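Phosphoglycerate dehydrogenase (Lactobacillus plantarum, PDB 3EVT) probably catalyses the NAD-dependent oxidation of D-3-phosphoglycerate to 3-phosphohydroxypyruvate, as a member of the D-isomer specific 2-hydroxyacid dehydrogenase family. Local coordinates at residues S108-Y113 / S133-Q138; Q139-G144 / A186-T191; A192-N197 / Q220-N225; T205-S210 / A231-A236; A240-Q245 / W266-V271. All blocks are in the same frame, centred on the assembly; numbering follows the deposited sequence.

Interaction 1 (S108-Y113 / S133-Q138); sequences SVVRGY and STLTGQ
Val110 and Arg111, where helix 93-110 runs out, meet Ser133 by backbone and side chain. Ser133 N donates to Val110 O at 2.9 Å (N-H...O angle 162°), tying the last-turn carbonyl of the helix to the later segment 133-138. The Ser133 hydroxyl lies against the valine, OG 3.3 Å from Val110 CB, where a chi1 of 54° places it between its backbone N and carbonyl carbon. Val110 CG1 lies beside the same OG, while CG2 lies against Ser133 O and meets Leu135 CD2 at 4.0 Å. Arg111 bends at chi2 and chi3, which brings NH1 to Ser133 O at 2.7 Å. The oxygen lies in the guanidinium plane, yet the donor stands 67° out of the carbonyl plane; Thr134 CG2 rests over one guanidinium face. The helix ends in a Schellman motif at Gly112 (positive phi), and Leu135-Gln138 form a type II turn, with Gln138 NE2 bonded to Thr134 O. Arg111 NE binds Ser101 of the second subunit, whose Glu100 accepts from Leu135 N and Thr136 N. Within the chain, Val110 and Leu135, the latter from the loop before strand 139-143, pack on Phe194 of strand 194-197, and Leu135 also touches Met106 and Leu107 of helix 93-110.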
# COMPACT_ATOMS: atom_id res chain seq x y z
N SER A 108 5.13 -5.63 8.02
CA SER A 108 5.31 -6.87 8.74
C SER A 108 5.63 -6.65 10.20
O SER A 108 5.21 -7.44 11.02
CB SER A 108 6.34 -7.78 8.10
OG SER A 108 7.62 -7.27 8.24
N VAL A 109 6.31 -5.55 10.52
CA VAL A 109 6.51 -5.10 11.90
C VAL A 109 5.25 -4.59 12.57
O VAL A 109 4.83 -5.22 13.51
CB VAL A 109 7.65 -4.08 12.03
CG1 VAL A 109 7.55 -3.29 13.39
CG2 VAL A 109 8.99 -4.81 11.90
N VAL A 110 4.61 -3.52 12.07
CA VAL A 110 3.47 -2.94 12.81
C VAL A 110 2.22 -3.80 12.81
O VAL A 110 1.41 -3.71 13.73
CB VAL A 110 3.08 -1.48 12.40
CG1 VAL A 110 4.25 -0.58 12.54
CG2 VAL A 110 2.48 -1.45 10.98
N ARG A 111 2.02 -4.63 11.77
CA ARG A 111 0.85 -5.55 11.78
C ARG A 111 1.15 -6.86 12.49
O ARG A 111 0.26 -7.73 12.61
CB ARG A 111 0.25 -5.76 10.38
CG ARG A 111 -0.06 -4.43 9.64
CD ARG A 111 -0.99 -3.53 10.49
NE ARG A 111 -2.23 -4.18 10.84
CZ ARG A 111 -2.91 -3.92 11.95
NH1 ARG A 111 -2.45 -3.03 12.83
NH2 ARG A 111 -4.06 -4.55 12.19
N GLY A 112 2.37 -6.97 13.03
CA GLY A 112 2.67 -8.07 13.95
C GLY A 112 3.15 -9.38 13.35
O GLY A 112 3.25 -10.40 14.08
N TYR A 113 3.47 -9.39 12.06
CA TYR A 113 3.94 -10.60 11.41
C TYR A 113 5.27 -11.02 11.94
O TYR A 113 5.46 -12.19 12.23
CB TYR A 113 3.87 -10.49 9.85
CG TYR A 113 2.46 -10.87 9.40
CD1 TYR A 113 1.45 -9.92 9.32
CD2 TYR A 113 2.12 -12.21 9.18
CE1 TYR A 113 0.21 -10.26 9.02
CE2 TYR A 113 0.89 -12.56 8.86
CZ TYR A 113 -0.08 -11.60 8.80
OH TYR A 113 -1.36 -11.98 8.48
N SER A 133 -0.04 -1.64 15.25
CA SER A 133 -0.43 -0.28 14.89
C SER A 133 -0.58 -0.27 13.37
O SER A 133 -0.34 -1.30 12.73
CB SER A 133 0.64 0.71 15.41
OG SER A 133 1.96 0.36 14.94
N THR A 134 -1.03 0.84 12.80
CA THR A 134 -1.23 0.91 11.36
C THR A 134 -0.25 1.92 10.76
O THR A 134 0.18 2.85 11.47
CB THR A 134 -2.69 1.35 10.99
OG1 THR A 134 -2.96 2.59 11.61
CG2 THR A 134 -3.76 0.32 11.46
N LEU A 135 0.07 1.77 9.47
CA LEU A 135 0.76 2.84 8.76
C LEU A 135 -0.08 4.12 8.65
O LEU A 135 0.42 5.24 8.77
CB LEU A 135 1.20 2.37 7.36
CG LEU A 135 2.18 1.17 7.37
CD1 LEU A 135 2.67 0.88 5.98
CD2 LEU A 135 3.31 1.42 8.26
N THR A 136 -1.38 3.94 8.42
CA THR A 136 -2.24 5.10 8.26
C THR A 136 -2.07 6.00 9.49
O THR A 136 -2.06 5.54 10.63
CB THR A 136 -3.70 4.74 8.01
OG1 THR A 136 -4.45 5.94 7.70
CG2 THR A 136 -4.31 4.02 9.21
N GLY A 137 -1.82 7.28 9.25
CA GLY A 137 -1.71 8.18 10.37
C GLY A 137 -0.30 8.38 10.90
O GLY A 137 -0.11 9.24 11.74
N GLN A 138 0.69 7.60 10.45
CA GLN A 138 2.07 7.72 10.97
C GLN A 138 2.99 8.56 10.05
O GLN A 138 2.60 8.92 8.90
CB GLN A 138 2.67 6.34 11.33
CG GLN A 138 1.81 5.49 12.28
CD GLN A 138 2.62 4.42 13.09
OE1 GLN A 138 3.64 4.75 13.71
NE2 GLN A 138 2.15 3.13 13.09

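Interaction 2 (Q139-G144 / A186-T191); sequences QLLIYG and ADALAT
Leu141 overlaps two residues of helix 186-191 with its two methyl branches: CD1 meets Ala188 CB at 3.9 Å, and CD2 meets Leu189 CD2 at the same separation. Its chi1 of 176° sets CG opposite the backbone N and carries both methyls out from strand 139-143 to the helix, whose axis passes 8.7 Å away. Leu189 starts off to one side of the strand, but its end comes in beside Leu141 and Tyr143. There CD2 approaches Tyr143 OH at 3.6 Å, with the tyrosine and leucine side chains at about a right angle. Replacing Leu189 by an alanine would probably open a gap beside Leu141 CD2 and take away the methyls that lie against Tyr143 OH. At the other end of the contact Gln139 CG lies 3.4 Å from Thr191 O, and the bend at chi2 turns NE2 toward a water. This water links Gln139 to the helix at two points, Ala188 O and Thr191 OG1. The arrangement is helix-on-sheet packing in a Rossmann-type domain. No direct hydrogen bond crosses between the segments; their direct contact is therefore mainly apolar, with the water, weakly bound by Gln139, as the polar link.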
# COMPACT_ATOMS: atom_id res chain seq x y z
N GLN A 139 4.15 8.94 10.58
CA GLN A 139 5.10 9.79 9.85
C GLN A 139 6.24 8.98 9.31
O GLN A 139 6.91 8.25 10.03
CB GLN A 139 5.74 10.87 10.72
CG GLN A 139 4.81 11.59 11.61
CD GLN A 139 4.23 12.78 10.94
OE1 GLN A 139 3.13 13.24 11.29
NE2 GLN A 139 4.96 13.30 9.94
N LEU A 140 6.47 9.14 8.02
CA LEU A 140 7.58 8.54 7.33
C LEU A 140 8.56 9.67 6.93
O LEU A 140 8.21 10.58 6.20
CB LEU A 140 7.05 7.84 6.09
CG LEU A 140 8.07 7.26 5.11
CD1 LEU A 140 8.94 6.27 5.87
CD2 LEU A 140 7.42 6.58 3.88
N LEU A 141 9.79 9.57 7.40
CA LEU A 141 10.87 10.44 6.98
C LEU A 141 11.82 9.71 6.00
O LEU A 141 12.47 8.71 6.35
CB LEU A 141 11.63 10.92 8.24
CG LEU A 141 12.88 11.80 7.94
CD1 LEU A 141 12.51 13.09 7.15
CD2 LEU A 141 13.56 12.13 9.26
N ILE A 142 11.91 10.20 4.76
CA ILE A 142 12.81 9.58 3.75
C ILE A 142 13.95 10.54 3.35
O ILE A 142 13.70 11.67 2.96
CB ILE A 142 12.06 9.20 2.43
CG1 ILE A 142 10.73 8.45 2.73
CG2 ILE A 142 12.98 8.41 1.42
CD1 ILE A 142 9.74 8.38 1.48
N TYR A 143 15.18 10.05 3.45
CA TYR A 143 16.38 10.72 2.99
C TYR A 143 16.65 10.30 1.56
O TYR A 143 16.96 9.12 1.29
CB TYR A 143 17.59 10.32 3.87
CG TYR A 143 17.62 10.94 5.27
CD1 TYR A 143 18.56 11.95 5.59
CD2 TYR A 143 16.75 10.50 6.28
CE1 TYR A 143 18.62 12.50 6.85
CE2 TYR A 143 16.79 11.05 7.56
CZ TYR A 143 17.74 12.06 7.83
OH TYR A 143 17.80 12.65 9.08
N GLY A 144 16.53 11.26 0.64
CA GLY A 144 16.63 10.95 -0.77
C GLY A 144 15.29 11.16 -1.43
O GLY A 144 14.36 10.35 -1.24
N ALA A 186 16.19 18.21 12.41
CA ALA A 186 15.93 17.94 13.82
C ALA A 186 14.45 17.74 14.12
O ALA A 186 14.10 16.89 14.91
CB ALA A 186 16.52 19.01 14.70
N ASP A 187 13.57 18.55 13.54
CA ASP A 187 12.15 18.44 13.89
C ASP A 187 11.50 17.16 13.34
O ASP A 187 10.72 16.50 14.04
CB ASP A 187 11.40 19.66 13.41
CG ASP A 187 11.71 20.88 14.26
OD1 ASP A 187 11.71 20.76 15.51
OD2 ASP A 187 11.92 21.96 13.68
N ALA A 188 11.82 16.85 12.09
CA ALA A 188 11.33 15.67 11.40
C ALA A 188 11.80 14.42 12.10
O ALA A 188 11.01 13.48 12.29
CB ALA A 188 11.81 15.69 10.00
N LEU A 189 13.06 14.42 12.52
CA LEU A 189 13.60 13.33 13.37
C LEU A 189 12.91 13.14 14.70
O LEU A 189 12.87 12.01 15.21
CB LEU A 189 15.09 13.55 13.66
CG LEU A 189 16.00 13.37 12.47
CD1 LEU A 189 17.30 14.12 12.69
CD2 LEU A 189 16.20 11.86 12.17
N ALA A 190 12.43 14.23 15.32
CA ALA A 190 11.68 14.13 16.59
C ALA A 190 10.27 13.52 16.43
O ALA A 190 9.82 12.75 17.28
CB ALA A 190 11.61 15.51 17.32
N THR A 191 9.58 13.84 15.34
CA THR A 191 8.24 13.26 15.13
C THR A 191 8.16 11.98 14.24
O THR A 191 7.08 11.38 14.13
CB THR A 191 7.32 14.32 14.56
OG1 THR A 191 7.87 14.76 13.32
CG2 THR A 191 7.23 15.55 15.52
O HOH W 1 8.05 13.04 10.96

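Interaction 3 (A192-N197 / Q220-N225); sequences ANFIVN and QPMLIN
Asn197 and Asn225 both carry CG anti to the backbone N (chi1 179° and -167°), which sends their amides out side by side on one face of the sheet. Asn197 ND2 then donates to Asn225 OD1 at 2.8 Å; the acceptor lies near the donor amide's plane, but the donor stands above the carbonyl plane, with the two amides turned 48° apart. Asn225 OD1 also accepts from Gly227 N and Asn197 OD1 from Leu199 N, so each amide is tied to the turn that follows its own strand.

The backbones run parallel, and four hydrogen bonds alternate between them: Met222 N to Asn193 O, Ile195 N to Met222 O, Ile224 N to Ile195 O, and Asn197 N to Ile224 O. The last three approach nearly along the C=O axis, evidence of a regular parallel pair. On the asparagine face, Ile195 CG2 meets Leu223 CD1 at 3.7 Å, while its CD1 reaches Pro221 CG at 3.8 Å, the isoleucine and proline pointing the same way. On the other face Phe194 CD1 sits 3.8 Å from Met222 CB. The extended methionine carries SD to the ring's edge, 5.3 Å from the centroid, a Met-aromatic contact. Val196 CG2 continues this face against Ile224 CD1 at 3.9 Å.

The two strands frame the beta-alpha-beta unit containing helix 211-215. Strand 139-143 flanks 194-197 and strand 248-251 flanks 222-225, while helix 93-110 packs on the Phe194 and Ile224 face through Met106.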
# COMPACT_ATOMS: atom_id res chain seq x y z
N ALA A 192 9.26 11.57 13.59
CA ALA A 192 9.26 10.34 12.75
C ALA A 192 8.84 9.02 13.41
O ALA A 192 9.39 8.63 14.44
CB ALA A 192 10.62 10.15 12.04
N ASN A 193 7.87 8.32 12.82
CA ASN A 193 7.71 6.94 13.23
C ASN A 193 8.64 5.97 12.43
O ASN A 193 9.08 4.95 12.96
CB ASN A 193 6.24 6.53 13.20
CG ASN A 193 5.36 7.52 13.95
OD1 ASN A 193 4.73 8.43 13.36
ND2 ASN A 193 5.37 7.41 15.25
N PHE A 194 9.00 6.34 11.19
CA PHE A 194 9.88 5.48 10.35
C PHE A 194 10.85 6.38 9.62
O PHE A 194 10.48 7.46 9.08
CB PHE A 194 9.05 4.69 9.30
CG PHE A 194 7.92 3.87 9.90
CD1 PHE A 194 8.10 2.51 10.19
CD2 PHE A 194 6.71 4.46 10.18
CE1 PHE A 194 7.11 1.77 10.73
CE2 PHE A 194 5.69 3.71 10.73
CZ PHE A 194 5.89 2.37 11.03
N ILE A 195 12.10 5.96 9.63
CA ILE A 195 13.16 6.66 8.92
C ILE A 195 13.75 5.73 7.86
O ILE A 195 14.20 4.64 8.16
CB ILE A 195 14.28 7.09 9.87
CG1 ILE A 195 13.71 8.06 10.94
CG2 ILE A 195 15.45 7.64 9.06
CD1 ILE A 195 14.65 8.37 12.14
N VAL A 196 13.72 6.17 6.62
CA VAL A 196 14.19 5.40 5.53
C VAL A 196 15.40 6.09 4.90
O VAL A 196 15.34 7.25 4.50
CB VAL A 196 13.04 5.13 4.48
CG1 VAL A 196 13.59 4.41 3.21
CG2 VAL A 196 11.87 4.27 5.19
N ASN A 197 16.52 5.38 4.84
CA ASN A 197 17.65 5.85 4.06
C ASN A 197 17.59 5.32 2.64
O ASN A 197 17.64 4.13 2.46
CB ASN A 197 18.99 5.41 4.63
CG ASN A 197 20.13 5.91 3.77
OD1 ASN A 197 20.09 7.06 3.36
ND2 ASN A 197 21.07 5.05 3.39
N GLN A 220 10.76 6.72 19.18
CA GLN A 220 11.37 5.40 19.04
C GLN A 220 11.06 4.77 17.66
O GLN A 220 10.42 3.69 17.56
CB GLN A 220 11.00 4.49 20.20
CG GLN A 220 11.05 5.21 21.56
CD GLN A 220 10.75 4.29 22.78
OE1 GLN A 220 10.32 3.14 22.64
NE2 GLN A 220 11.01 4.81 23.97
N PRO A 221 11.54 5.44 16.59
CA PRO A 221 11.13 5.02 15.23
C PRO A 221 11.82 3.74 14.74
O PRO A 221 12.74 3.22 15.38
CB PRO A 221 11.55 6.21 14.37
CG PRO A 221 12.86 6.64 15.06
CD PRO A 221 12.59 6.46 16.58
N MET A 222 11.34 3.21 13.62
CA MET A 222 11.97 2.06 12.99
C MET A 222 12.94 2.61 11.89
O MET A 222 12.60 3.55 11.15
CB MET A 222 10.86 1.15 12.41
CG MET A 222 11.35 -0.05 11.56
SD MET A 222 10.03 -1.10 10.89
CE MET A 222 11.11 -2.33 10.17
N LEU A 223 14.15 2.05 11.82
CA LEU A 223 15.11 2.54 10.83
C LEU A 223 15.19 1.56 9.69
O LEU A 223 15.30 0.35 9.93
CB LEU A 223 16.51 2.74 11.43
CG LEU A 223 17.58 3.10 10.36
CD1 LEU A 223 17.41 4.57 9.90
CD2 LEU A 223 18.95 2.89 10.95
N ILE A 224 15.12 2.05 8.44
CA ILE A 224 15.21 1.15 7.31
C ILE A 224 16.28 1.61 6.36
O ILE A 224 16.25 2.76 5.93
CB ILE A 224 13.86 1.02 6.56
CG1 ILE A 224 12.78 0.44 7.51
CG2 ILE A 224 14.05 0.11 5.30
CD1 ILE A 224 11.47 0.99 7.33
N ASN A 225 17.21 0.73 5.99
CA ASN A 225 18.30 1.13 5.09
C ASN A 225 18.23 0.42 3.76
O ASN A 225 18.46 -0.78 3.66
CB ASN A 225 19.70 0.91 5.70
CG ASN A 225 20.79 1.61 4.91
OD1 ASN A 225 20.48 2.34 3.95
ND2 ASN A 225 22.05 1.43 5.29

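Interaction 4 (T205-S210 / A231-A236); sequences THHLFS and AVDTTA
Phe209 and Ala231 form the close-packed half of this contact. Phe209 N donates to Ala231 O at 2.9 Å, and Asp233 N returns a bond to Phe209 O at 3.0 Å with an N-H...O angle of 168°; the pair bridges Phe209 with Val232. Around this bridge the phenylalanine ring presents its edge to Ala231 O and brings CD2 to Ala231 CB at 4.1 Å. Its CB meets Val232 CG2 at 3.8 Å, the two side chains crossing at a slant. Both bridged residues are buried, and Phe209 continues inward to Leu223 and, edge-to-face, to Tyr143.

Asp233 marks the transition to the outer half. It is the N-cap of helix 234-242: OD1 accepts from Ala236 N at 3.1 Å, and more weakly from Thr235 N. With CG anti to the backbone N (chi1 -177°), the carboxylate also brings OD2 to Ser210, whose OG donates across 3.0 Å from above the carboxylate plane. One side chain thus caps its own helix and holds the incoming segment, and Ser210 in turn is at the N-cap position of helix 211-215, without a capping bond from its hydroxyl. This ties together the starts of two successive helices on one side of the Rossmann-type sheet.

Toward solvent the contact thins. The partly exposed His207 lays a ring face over Asp233 CB, a CH-pi contact with CB 4.0 Å from the centroid, and His206 lies against the opposite face. The imidazole takes its firm polar partner outside both segments, NE2 binding Glu255, while the neighbouring His206 is exposed.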
# COMPACT_ATOMS: atom_id res chain seq x y z
N THR A 205 27.89 11.59 3.78
CA THR A 205 26.72 10.84 4.24
C THR A 205 27.18 9.48 4.73
O THR A 205 26.39 8.56 4.87
CB THR A 205 25.68 10.66 3.15
OG1 THR A 205 26.26 9.96 2.04
CG2 THR A 205 25.17 12.04 2.67
N HIS A 206 28.48 9.38 5.01
CA HIS A 206 29.05 8.16 5.57
C HIS A 206 28.81 8.23 7.06
O HIS A 206 29.03 9.29 7.68
CB HIS A 206 30.56 8.05 5.24
CG HIS A 206 31.24 6.89 5.90
ND1 HIS A 206 31.66 6.92 7.22
CD2 HIS A 206 31.57 5.65 5.43
CE1 HIS A 206 32.20 5.76 7.54
NE2 HIS A 206 32.16 4.97 6.47
N HIS A 207 28.32 7.13 7.64
CA HIS A 207 27.89 7.09 9.04
C HIS A 207 26.97 8.27 9.42
O HIS A 207 27.03 8.80 10.53
CB HIS A 207 29.11 6.99 9.98
CG HIS A 207 29.75 5.62 9.98
ND1 HIS A 207 30.57 5.18 10.99
CD2 HIS A 207 29.64 4.59 9.10
CE1 HIS A 207 30.97 3.94 10.72
NE2 HIS A 207 30.42 3.57 9.58
N LEU A 208 26.13 8.67 8.47
CA LEU A 208 25.13 9.70 8.71
C LEU A 208 24.14 9.19 9.76
O LEU A 208 23.73 9.91 10.67
CB LEU A 208 24.40 10.04 7.40
CG LEU A 208 23.26 11.01 7.63
CD1 LEU A 208 23.81 12.15 8.40
CD2 LEU A 208 22.64 11.48 6.34
N PHE A 209 23.79 7.91 9.65
CA PHE A 209 22.95 7.26 10.66
C PHE A 209 23.78 6.72 11.82
O PHE A 209 24.28 5.59 11.82
CB PHE A 209 22.00 6.25 9.98
CG PHE A 209 21.17 6.91 8.90
CD1 PHE A 209 19.94 7.50 9.21
CD2 PHE A 209 21.66 7.03 7.60
CE1 PHE A 209 19.18 8.19 8.22
CE2 PHE A 209 20.93 7.71 6.62
CZ PHE A 209 19.67 8.30 6.94
N SER A 210 23.94 7.56 12.82
CA SER A 210 24.82 7.24 13.91
C SER A 210 24.36 7.95 15.19
O SER A 210 23.21 8.44 15.26
CB SER A 210 26.26 7.64 13.53
OG SER A 210 27.21 6.99 14.34
N ALA A 231 26.22 3.98 5.29
CA ALA A 231 25.46 5.15 5.72
C ALA A 231 25.16 5.01 7.20
O ALA A 231 24.95 5.98 7.89
CB ALA A 231 24.14 5.27 4.92
N VAL A 232 25.16 3.76 7.67
CA VAL A 232 24.73 3.39 8.99
C VAL A 232 25.87 2.78 9.80
O VAL A 232 26.52 1.81 9.42
CB VAL A 232 23.57 2.35 8.88
CG1 VAL A 232 23.23 1.72 10.24
CG2 VAL A 232 22.35 2.96 8.17
N ASP A 233 26.10 3.39 10.95
CA ASP A 233 27.07 2.94 11.92
C ASP A 233 26.47 1.77 12.68
O ASP A 233 25.53 1.92 13.50
CB ASP A 233 27.39 4.13 12.82
CG ASP A 233 28.46 3.81 13.86
OD1 ASP A 233 28.53 2.65 14.30
OD2 ASP A 233 29.18 4.77 14.27
N THR A 234 27.00 0.59 12.42
CA THR A 234 26.45 -0.66 12.92
C THR A 234 26.48 -0.67 14.45
O THR A 234 25.57 -1.17 15.11
CB THR A 234 27.29 -1.85 12.40
OG1 THR A 234 26.99 -2.11 11.02
CG2 THR A 234 26.96 -3.07 13.18
N THR A 235 27.54 -0.11 15.01
CA THR A 235 27.68 -0.08 16.46
C THR A 235 26.68 0.84 17.15
O THR A 235 25.96 0.40 18.07
CB THR A 235 29.13 0.28 16.87
OG1 THR A 235 29.97 -0.81 16.48
CG2 THR A 235 29.22 0.49 18.38
N ALA A 236 26.61 2.08 16.66
CA ALA A 236 25.62 3.04 17.13
C ALA A 236 24.20 2.47 17.03
O ALA A 236 23.39 2.59 17.98
CB ALA A 236 25.74 4.32 16.34

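Interaction 5 (A240-Q245 / W266-V271); sequences ALDHHQ and WQRDDV
Arg268 meets Asp242 at the end of helix 234-242 by directing two nitrogens at a single oxygen: NH2 is 3.1 Å and NH1 3.3 Å from Asp242 OD1. The oxygen lies near the guanidinium plane, but both donors reach it from the same face of the carboxylate, above its plane, and the flat groups are 33° apart. The N-H...O angles, 149° and 141°, are less straight than those of the second grip that Arg268 makes. That one holds Asp270 side-on, NE to OD1 at 3.0 Å and NH1 to OD2 at 2.8 Å, each using a syn lone pair and lying almost in the guanidinium plane. Bends at chi2 and chi3 fold the arginine back to this close neighbour and present its outer edge to Asp242.

Leu241 forms the apolar side. Its CB lies 3.3 Å from Arg268 NH1, while CD1 meets Val271 CG2 at 3.6 Å, the two side chains crossing at about a right angle. An alanine in place of Arg268 would probably leave Asp242 and Asp270 without the positive charge between them, with the apolar Leu241-Val271 contact remaining as the link.

Further out, Asp270 bonds through its backbone to Ala249, and Asp269 makes a salt bridge to Arg121 of the second subunit. The helix closes with a Schellman motif whose C-prime residue is His244. Asp242, Arg268 and Asp270 form a salt-bridge network, flanked by the Leu241-Val271 contact, that joins a helix C-terminus to the loop leading into strand 271-273, outermost in the Rossmann-type sheet within this chain.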
# COMPACT_ATOMS: atom_id res chain seq x y z
N ALA A 240 21.65 2.15 19.96
CA ALA A 240 20.35 2.87 19.88
C ALA A 240 19.15 1.94 20.11
O ALA A 240 18.16 2.35 20.73
CB ALA A 240 20.18 3.55 18.56
N LEU A 241 19.23 0.72 19.60
CA LEU A 241 18.23 -0.31 19.86
C LEU A 241 18.32 -0.80 21.28
O LEU A 241 17.32 -1.04 21.93
CB LEU A 241 18.41 -1.48 18.89
CG LEU A 241 18.11 -1.14 17.42
CD1 LEU A 241 18.78 -2.13 16.44
CD2 LEU A 241 16.57 -1.01 17.17
N ASP A 242 19.53 -0.93 21.78
CA ASP A 242 19.69 -1.32 23.17
C ASP A 242 19.00 -0.35 24.13
O ASP A 242 18.31 -0.78 25.05
CB ASP A 242 21.16 -1.51 23.54
CG ASP A 242 21.68 -2.84 23.06
OD1 ASP A 242 20.86 -3.71 22.71
OD2 ASP A 242 22.91 -3.00 23.02
N HIS A 243 19.18 0.96 23.89
CA HIS A 243 18.57 1.99 24.75
C HIS A 243 17.20 2.50 24.27
O HIS A 243 16.80 3.60 24.63
CB HIS A 243 19.53 3.18 24.88
CG HIS A 243 20.90 2.80 25.34
ND1 HIS A 243 22.03 3.52 25.01
CD2 HIS A 243 21.33 1.74 26.07
CE1 HIS A 243 23.09 2.94 25.53
NE2 HIS A 243 22.70 1.85 26.18
N HIS A 244 16.52 1.71 23.43
CA HIS A 244 15.21 2.04 22.92
C HIS A 244 15.12 3.42 22.35
O HIS A 244 14.10 4.08 22.53
CB HIS A 244 14.20 1.94 24.04
CG HIS A 244 14.35 0.69 24.84
ND1 HIS A 244 14.04 -0.55 24.33
CD2 HIS A 244 14.82 0.48 26.09
CE1 HIS A 244 14.29 -1.48 25.24
NE2 HIS A 244 14.78 -0.88 26.31
N GLN A 245 16.18 3.89 21.70
CA GLN A 245 16.10 5.12 20.94
C GLN A 245 15.44 4.78 19.59
O GLN A 245 14.90 5.65 18.90
CB GLN A 245 17.50 5.72 20.72
CG GLN A 245 17.89 6.82 21.69
CD GLN A 245 19.43 7.06 21.77
OE1 GLN A 245 20.25 6.18 21.45
NE2 GLN A 245 19.81 8.27 22.22
N TRP A 266 23.01 -10.38 13.02
CA TRP A 266 22.12 -11.52 12.69
C TRP A 266 21.37 -12.11 13.89
O TRP A 266 20.26 -12.61 13.72
CB TRP A 266 22.89 -12.69 12.10
CG TRP A 266 23.52 -12.52 10.70
CD1 TRP A 266 24.85 -12.33 10.43
CD2 TRP A 266 22.85 -12.64 9.42
NE1 TRP A 266 25.04 -12.31 9.06
CE2 TRP A 266 23.84 -12.49 8.43
CE3 TRP A 266 21.53 -12.86 9.03
CZ2 TRP A 266 23.54 -12.55 7.06
CZ3 TRP A 266 21.22 -12.92 7.67
CH2 TRP A 266 22.23 -12.74 6.70
N GLN A 267 22.01 -12.12 15.06
CA GLN A 267 21.42 -12.74 16.24
C GLN A 267 20.35 -11.90 16.90
O GLN A 267 19.71 -12.39 17.81
CB GLN A 267 22.47 -13.06 17.33
CG GLN A 267 23.91 -12.94 16.88
CD GLN A 267 24.41 -14.22 16.19
OE1 GLN A 267 23.81 -15.30 16.35
NE2 GLN A 267 25.51 -14.10 15.39
N ARG A 268 20.16 -10.63 16.49
CA ARG A 268 19.10 -9.80 17.08
C ARG A 268 17.69 -10.19 16.55
O ARG A 268 17.55 -10.59 15.38
CB ARG A 268 19.37 -8.33 16.81
CG ARG A 268 20.88 -7.93 16.78
CD ARG A 268 21.29 -6.95 17.89
NE ARG A 268 20.23 -6.07 18.42
CZ ARG A 268 20.39 -5.26 19.47
NH1 ARG A 268 19.39 -4.51 19.92
NH2 ARG A 268 21.57 -5.18 20.09
N ASP A 269 16.69 -10.12 17.43
CA ASP A 269 15.28 -10.24 17.02
C ASP A 269 14.67 -8.91 16.56
O ASP A 269 13.53 -8.87 16.14
CB ASP A 269 14.45 -10.81 18.17
CG ASP A 269 14.67 -12.31 18.35
OD1 ASP A 269 15.30 -12.94 17.47
OD2 ASP A 269 14.20 -12.87 19.37
N ASP A 270 15.45 -7.83 16.62
CA ASP A 270 14.92 -6.51 16.34
C ASP A 270 15.60 -5.89 15.11
O ASP A 270 15.47 -4.68 14.88
CB ASP A 270 15.06 -5.58 17.56
CG ASP A 270 16.51 -5.36 17.98
OD1 ASP A 270 17.40 -5.95 17.35
OD2 ASP A 270 16.75 -4.63 18.96
N VAL A 271 16.32 -6.72 14.35
CA VAL A 271 16.90 -6.25 13.10
C VAL A 271 16.57 -7.27 12.03
O VAL A 271 16.78 -8.48 12.25
CB VAL A 271 18.44 -6.02 13.20
CG1 VAL A 271 19.02 -5.51 11.89
CG2 VAL A 271 18.76 -5.06 14.30

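In the fold
Interaction 3 is the hub: its centre lies about 8 Å from that of interaction 2 and about 13 Å from those of interactions 1, 4 and 5, and it touches all four. Leu141 N and Phe194 O, 2.8 Å apart, join the neighbouring strands of interactions 2 and 3, while Val110 CG1 of interaction 1 meets Phe194 CZ of interaction 3 at 3.7 Å. Interactions 4 and 5 share helix 234-242, one at its start and the other at its end, with centres about 15 Å apart. Interactions 1 and 5 both reach the second subunit. Gly144, in interaction 2, opens a GxGxxG pattern that probably marks the NAD-binding turn; Asn197 of interaction 3 lies near it without touching.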